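Local coordinates for protein DJ-1 homolog D (Arabidopsis thaliana, PDB 4OGG) that belongs to the DJ-1/PfpI family and carries two tandem domains of that family in one chain, at residues Phe265-Leu276 with Asn290-Lys298. Numbering follows the deposited sequence.
Sequences FDDLVSSSYDAL and NEHVLNIVK
The loop from Phe-265 runs past the first turns of helix 291-302, comes nearest it where the CA atoms of Ser-270 and Ile-296 lie 6.6 Å apart, and then turns into strand 275-278. Phe-265 and Ile-296 carry most of the contact. CG of Phe-265 stands anti to the backbone N (chi1 -171°), which sends the far end of the ring to the helix. There CE1 meets CB of His-292 at 3.5 Å, at the ring edge and near its plane. CZ of the same ring lies 3.7 Å from CD1 of Ile-296 and also touches CG2 of Val-293. Ile-296 has an extended chain (chi2 172°), and its CD1 touches the Phe-265 ring and also CD2 of Leu-268. Its CG2 packs 3.6 Å from OG of Ser-270. Deeper in, the side chains of Leu-276 and Val-297 cross at about a right angle, with CD2 of Leu-276 4.1 Å from CG2 of Val-297. Asn-290 is the N-cap of the helix. Its OD1 accepts from Val-293 N at 3.0 Å, with the donor above the carbonyl plane, and more weakly from His-292 N. Pro-230 touches both Phe-265 and Asn-290. Val-293 and Val-297 also pack on helix 314-320. Leu-276 pairs by backbone with Pro-306 and with Ala-308 of strand 307-309, the next parallel strand. The contact thus joins a central strand and its preceding loop to the helix of a beta-alpha-beta crossover, 275-278 to 307-309, in the alpha/beta sandwich of the second DJ-1/PfpI domain.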
ATOM      1  N   PHE C 265      -9.813 -20.378  22.499  1.00 37.74           N
ATOM      2  CA  PHE C 265     -10.223 -21.569  21.771  1.00 39.87           C
ATOM      3  C   PHE C 265     -10.107 -22.810  22.657  1.00 41.21           C
ATOM      4  O   PHE C 265     -10.952 -23.702  22.599  1.00 40.35           O
ATOM      5  CB  PHE C 265      -9.367 -21.718  20.509  1.00 40.18           C
ATOM      6  CG  PHE C 265      -9.841 -22.794  19.575  1.00 40.59           C
ATOM      7  CD1 PHE C 265      -9.421 -24.112  19.734  1.00 41.06           C
ATOM      8  CD2 PHE C 265     -10.715 -22.491  18.536  1.00 40.38           C
ATOM      9  CE1 PHE C 265      -9.864 -25.111  18.870  1.00 41.60           C
ATOM     10  CE2 PHE C 265     -11.165 -23.481  17.668  1.00 40.82           C
ATOM     11  CZ  PHE C 265     -10.739 -24.795  17.834  1.00 41.58           C
ATOM     12  N   ASP C 266      -9.065 -22.855  23.482  1.00 43.85           N
ATOM     13  CA  ASP C 266      -8.852 -23.987  24.381  1.00 46.95           C
ATOM     14  C   ASP C 266     -10.048 -24.146  25.314  1.00 47.97           C
ATOM     15  O   ASP C 266     -10.761 -25.148  25.260  1.00 49.12           O
ATOM     16  CB  ASP C 266      -7.586 -23.778  25.215  1.00 48.12           C
ATOM     17  CG  ASP C 266      -6.356 -23.546  24.362  1.00 50.28           C
ATOM     18  OD1 ASP C 266      -6.062 -24.397  23.496  1.00 50.33           O
ATOM     19  OD2 ASP C 266      -5.682 -22.512  24.562  1.00 52.31           O
ATOM     20  N   ASP C 267     -10.254 -23.150  26.171  1.00 48.80           N
ATOM     21  CA  ASP C 267     -11.363 -23.160  27.118  1.00 49.19           C
ATOM     22  C   ASP C 267     -12.633 -22.781  26.369  1.00 49.86           C
ATOM     23  O   ASP C 267     -13.093 -21.639  26.445  1.00 50.68           O
ATOM     24  CB  ASP C 267     -11.113 -22.142  28.234  1.00 49.65           C
ATOM     25  CG  ASP C 267      -9.670 -22.126  28.696  1.00 50.10           C
ATOM     26  OD1 ASP C 267      -9.148 -23.198  29.070  1.00 50.60           O
ATOM     27  OD2 ASP C 267      -9.060 -21.036  28.687  1.00 50.44           O
ATOM     28  N   LEU C 268     -13.199 -23.738  25.643  1.00 49.18           N
ATOM     29  CA  LEU C 268     -14.404 -23.474  24.873  1.00 48.28           C
ATOM     30  C   LEU C 268     -15.385 -24.639  24.928  1.00 47.78           C
ATOM     31  O   LEU C 268     -15.089 -25.738  24.459  1.00 47.39           O
ATOM     32  CB  LEU C 268     -14.026 -23.184  23.418  1.00 48.33           C
ATOM     33  CG  LEU C 268     -15.112 -22.630  22.497  1.00 48.34           C
ATOM     34  CD1 LEU C 268     -15.569 -21.271  23.005  1.00 48.22           C
ATOM     35  CD2 LEU C 268     -14.562 -22.512  21.086  1.00 48.69           C
ATOM     36  N   VAL C 269     -16.555 -24.390  25.506  1.00 47.51           N
ATOM     37  CA  VAL C 269     -17.588 -25.412  25.615  1.00 47.14           C
ATOM     38  C   VAL C 269     -18.652 -25.150  24.555  1.00 46.46           C
ATOM     39  O   VAL C 269     -19.512 -24.287  24.728  1.00 46.50           O
ATOM     40  CB  VAL C 269     -18.252 -25.388  27.008  1.00 47.53           C
ATOM     41  CG1 VAL C 269     -19.250 -26.528  27.126  1.00 47.74           C
ATOM     42  CG2 VAL C 269     -17.193 -25.488  28.091  1.00 47.75           C
ATOM     43  N   SER C 270     -18.586 -25.899  23.460  1.00 45.46           N
ATOM     44  CA  SER C 270     -19.529 -25.739  22.359  1.00 45.37           C
ATOM     45  C   SER C 270     -20.982 -25.953  22.770  1.00 44.81           C
ATOM     46  O   SER C 270     -21.895 -25.432  22.130  1.00 45.18           O
ATOM     47  CB  SER C 270     -19.173 -26.702  21.224  1.00 46.26           C
ATOM     48  OG  SER C 270     -17.861 -26.461  20.744  1.00 47.61           O
ATOM     49  N   SER C 271     -21.198 -26.721  23.831  1.00 43.20           N
ATOM     50  CA  SER C 271     -22.551 -26.988  24.301  1.00 42.29           C
ATOM     51  C   SER C 271     -23.122 -25.759  24.994  1.00 40.61           C
ATOM     52  O   SER C 271     -24.308 -25.712  25.323  1.00 41.95           O
ATOM     53  CB  SER C 271     -22.551 -28.170  25.274  1.00 43.33           C
ATOM     54  OG  SER C 271     -21.818 -27.862  26.446  1.00 43.97           O
ATOM     55  N   SER C 272     -22.268 -24.764  25.215  1.00 38.43           N
ATOM     56  CA  SER C 272     -22.675 -23.530  25.874  1.00 36.11           C
ATOM     57  C   SER C 272     -23.199 -22.512  24.869  1.00 34.33           C
ATOM     58  O   SER C 272     -23.682 -21.446  25.251  1.00 33.83           O
ATOM     59  CB  SER C 272     -21.488 -22.924  26.623  1.00 36.69           C
ATOM     60  OG  SER C 272     -20.891 -23.877  27.483  1.00 38.41           O
ATOM     61  N   TYR C 273     -23.102 -22.845  23.587  1.00 31.57           N
ATOM     62  CA  TYR C 273     -23.546 -21.949  22.526  1.00 28.10           C
ATOM     63  C   TYR C 273     -24.817 -22.426  21.844  1.00 27.04           C
ATOM     64  O   TYR C 273     -25.092 -23.624  21.779  1.00 27.35           O
ATOM     65  CB  TYR C 273     -22.425 -21.782  21.497  1.00 26.23           C
ATOM     66  CG  TYR C 273     -21.223 -21.074  22.064  1.00 24.67           C
ATOM     67  CD1 TYR C 273     -21.209 -19.687  22.201  1.00 24.07           C
ATOM     68  CD2 TYR C 273     -20.123 -21.793  22.528  1.00 25.93           C
ATOM     69  CE1 TYR C 273     -20.132 -19.033  22.786  1.00 23.92           C
ATOM     70  CE2 TYR C 273     -19.040 -21.147  23.118  1.00 24.70           C
ATOM     71  CZ  TYR C 273     -19.052 -19.768  23.244  1.00 24.62           C
ATOM     72  OH  TYR C 273     -17.995 -19.123  23.836  1.00 24.62           O
ATOM     73  N   ASP C 274     -25.592 -21.475  21.335  1.00 25.20           N
ATOM     74  CA  ASP C 274     -26.841 -21.786  20.662  1.00 24.21           C
ATOM     75  C   ASP C 274     -26.682 -21.781  19.148  1.00 23.64           C
ATOM     76  O   ASP C 274     -27.530 -22.311  18.430  1.00 23.73           O
ATOM     77  CB  ASP C 274     -27.912 -20.776  21.070  1.00 24.59           C
ATOM     78  CG  ASP C 274     -28.112 -20.724  22.570  1.00 25.41           C
ATOM     79  OD1 ASP C 274     -28.541 -21.747  23.144  1.00 26.78           O
ATOM     80  OD2 ASP C 274     -27.836 -19.665  23.173  1.00 23.58           O
ATOM     81  N   ALA C 275     -25.602 -21.174  18.663  1.00 22.75           N
ATOM     82  CA  ALA C 275     -25.356 -21.108  17.225  1.00 21.12           C
ATOM     83  C   ALA C 275     -23.889 -20.879  16.874  1.00 19.50           C
ATOM     84  O   ALA C 275     -23.102 -20.394  17.688  1.00 19.30           O
ATOM     85  CB  ALA C 275     -26.215 -20.014  16.598  1.00 21.27           C
ATOM     86  N   LEU C 276     -23.537 -21.231  15.643  1.00 19.85           N
ATOM     87  CA  LEU C 276     -22.176 -21.081  15.151  1.00 19.74           C
ATOM     88  C   LEU C 276     -22.178 -20.245  13.880  1.00 17.68           C
ATOM     89  O   LEU C 276     -23.033 -20.424  13.013  1.00 20.02           O
ATOM     90  CB  LEU C 276     -21.578 -22.456  14.846  1.00 20.13           C
ATOM     91  CG  LEU C 276     -20.114 -22.531  14.410  1.00 22.17           C
ATOM     92  CD1 LEU C 276     -19.206 -22.143  15.572  1.00 22.56           C
ATOM     93  CD2 LEU C 276     -19.799 -23.949  13.943  1.00 22.30           C
ATOM     94  N   ASN C 290      -7.647 -27.707  10.806  1.00 23.68           N
ATOM     95  CA  ASN C 290      -7.615 -27.887  12.254  1.00 25.00           C
ATOM     96  C   ASN C 290      -8.691 -28.867  12.727  1.00 26.45           C
ATOM     97  O   ASN C 290      -9.881 -28.563  12.687  1.00 24.08           O
ATOM     98  CB  ASN C 290      -7.803 -26.531  12.942  1.00 26.69           C
ATOM     99  CG  ASN C 290      -7.624 -26.609  14.442  1.00 26.81           C
ATOM    100  OD1 ASN C 290      -8.331 -27.349  15.125  1.00 29.61           O
ATOM    101  ND2 ASN C 290      -6.674 -25.842  14.965  1.00 27.20           N
ATOM    102  N   GLU C 291      -8.261 -30.042  13.181  1.00 28.54           N
ATOM    103  CA  GLU C 291      -9.184 -31.072  13.655  1.00 30.50           C
ATOM    104  C   GLU C 291     -10.108 -30.590  14.771  1.00 30.40           C
ATOM    105  O   GLU C 291     -11.269 -30.992  14.839  1.00 30.00           O
ATOM    106  CB  GLU C 291      -8.405 -32.301  14.136  1.00 33.77           C
ATOM    107  CG  GLU C 291      -7.679 -33.047  13.031  1.00 37.92           C
ATOM    108  CD  GLU C 291      -8.615 -33.505  11.929  1.00 39.87           C
ATOM    109  OE1 GLU C 291      -9.618 -34.181  12.242  1.00 41.60           O
ATOM    110  OE2 GLU C 291      -8.349 -33.191  10.749  1.00 43.14           O
ATOM    111  N   HIS C 292      -9.594 -29.734  15.647  1.00 30.77           N
ATOM    112  CA  HIS C 292     -10.398 -29.216  16.746  1.00 31.94           C
ATOM    113  C   HIS C 292     -11.544 -28.367  16.210  1.00 30.70           C
ATOM    114  O   HIS C 292     -12.647 -28.377  16.756  1.00 29.47           O
ATOM    115  CB  HIS C 292      -9.525 -28.394  17.695  1.00 36.63           C
ATOM    116  CG  HIS C 292      -8.430 -29.185  18.343  1.00 41.17           C
ATOM    117  ND1 HIS C 292      -7.496 -28.617  19.181  1.00 44.55           N
ATOM    118  CD2 HIS C 292      -8.121 -30.502  18.274  1.00 42.85           C
ATOM    119  CE1 HIS C 292      -6.657 -29.548  19.599  1.00 44.15           C
ATOM    120  NE2 HIS C 292      -7.014 -30.701  19.063  1.00 43.56           N
ATOM    121  N   VAL C 293     -11.279 -27.636  15.131  1.00 28.92           N
ATOM    122  CA  VAL C 293     -12.297 -26.795  14.516  1.00 25.90           C
ATOM    123  C   VAL C 293     -13.372 -27.669  13.881  1.00 25.54           C
ATOM    124  O   VAL C 293     -14.565 -27.391  14.002  1.00 25.71           O
ATOM    125  CB  VAL C 293     -11.687 -25.883  13.426  1.00 25.94           C
ATOM    126  CG1 VAL C 293     -12.793 -25.191  12.641  1.00 23.76           C
ATOM    127  CG2 VAL C 293     -10.772 -24.853  14.066  1.00 23.24           C
ATOM    128  N   LEU C 294     -12.941 -28.728  13.204  1.00 24.85           N
ATOM    129  CA  LEU C 294     -13.873 -29.636  12.554  1.00 25.56           C
ATOM    130  C   LEU C 294     -14.783 -30.300  13.584  1.00 25.11           C
ATOM    131  O   LEU C 294     -15.968 -30.516  13.332  1.00 26.04           O
ATOM    132  CB  LEU C 294     -13.107 -30.702  11.767  1.00 25.14           C
ATOM    133  CG  LEU C 294     -12.171 -30.180  10.670  1.00 26.35           C
ATOM    134  CD1 LEU C 294     -11.501 -31.351   9.972  1.00 26.31           C
ATOM    135  CD2 LEU C 294     -12.959 -29.349   9.673  1.00 26.26           C
ATOM    136  N   ASN C 295     -14.222 -30.616  14.747  1.00 26.94           N
ATOM    137  CA  ASN C 295     -14.978 -31.254  15.823  1.00 27.90           C
ATOM    138  C   ASN C 295     -16.117 -30.356  16.297  1.00 27.44           C
ATOM    139  O   ASN C 295     -17.223 -30.829  16.563  1.00 27.70           O
ATOM    140  CB  ASN C 295     -14.052 -31.578  17.000  1.00 30.02           C
ATOM    141  CG  ASN C 295     -13.132 -32.754  16.718  1.00 32.58           C
ATOM    142  OD1 ASN C 295     -12.175 -32.995  17.455  1.00 34.52           O
ATOM    143  ND2 ASN C 295     -13.425 -33.498  15.658  1.00 33.39           N
ATOM    144  N   ILE C 296     -15.843 -29.059  16.398  1.00 27.68           N
ATOM    145  CA  ILE C 296     -16.846 -28.091  16.834  1.00 26.68           C
ATOM    146  C   ILE C 296     -17.990 -28.028  15.828  1.00 26.54           C
ATOM    147  O   ILE C 296     -19.159 -27.970  16.205  1.00 26.03           O
ATOM    148  CB  ILE C 296     -16.224 -26.688  16.992  1.00 27.74           C
ATOM    149  CG1 ILE C 296     -15.177 -26.712  18.108  1.00 27.00           C
ATOM    150  CG2 ILE C 296     -17.310 -25.663  17.296  1.00 27.84           C
ATOM    151  CD1 ILE C 296     -14.365 -25.444  18.219  1.00 27.62           C
ATOM    152  N   VAL C 297     -17.648 -28.048  14.545  1.00 25.69           N
ATOM    153  CA  VAL C 297     -18.652 -28.003  13.492  1.00 27.32           C
ATOM    154  C   VAL C 297     -19.535 -29.251  13.514  1.00 28.50           C
ATOM    155  O   VAL C 297     -20.756 -29.161  13.385  1.00 29.70           O
ATOM    156  CB  VAL C 297     -17.993 -27.885  12.105  1.00 26.01           C
ATOM    157  CG1 VAL C 297     -19.050 -27.980  11.016  1.00 27.61           C
ATOM    158  CG2 VAL C 297     -17.246 -26.563  12.001  1.00 27.44           C
ATOM    159  N   LYS C 298     -18.909 -30.413  13.668  1.00 29.57           N
ATOM    160  CA  LYS C 298     -19.640 -31.674  13.706  1.00 30.97           C
ATOM    161  C   LYS C 298     -20.606 -31.691  14.886  1.00 31.52           C
ATOM    162  O   LYS C 298     -21.726 -32.192  14.778  1.00 31.70           O
ATOM    163  CB  LYS C 298     -18.663 -32.847  13.819  1.00 32.19           C
ATOM    164  CG  LYS C 298     -17.723 -32.987  12.630  1.00 34.23           C
ATOM    165  CD  LYS C 298     -16.719 -34.109  12.849  1.00 35.32           C
ATOM    166  CE  LYS C 298     -15.758 -34.229  11.681  1.00 36.12           C
ATOM    167  NZ  LYS C 298     -14.755 -35.306  11.907  1.00 38.37           N
TER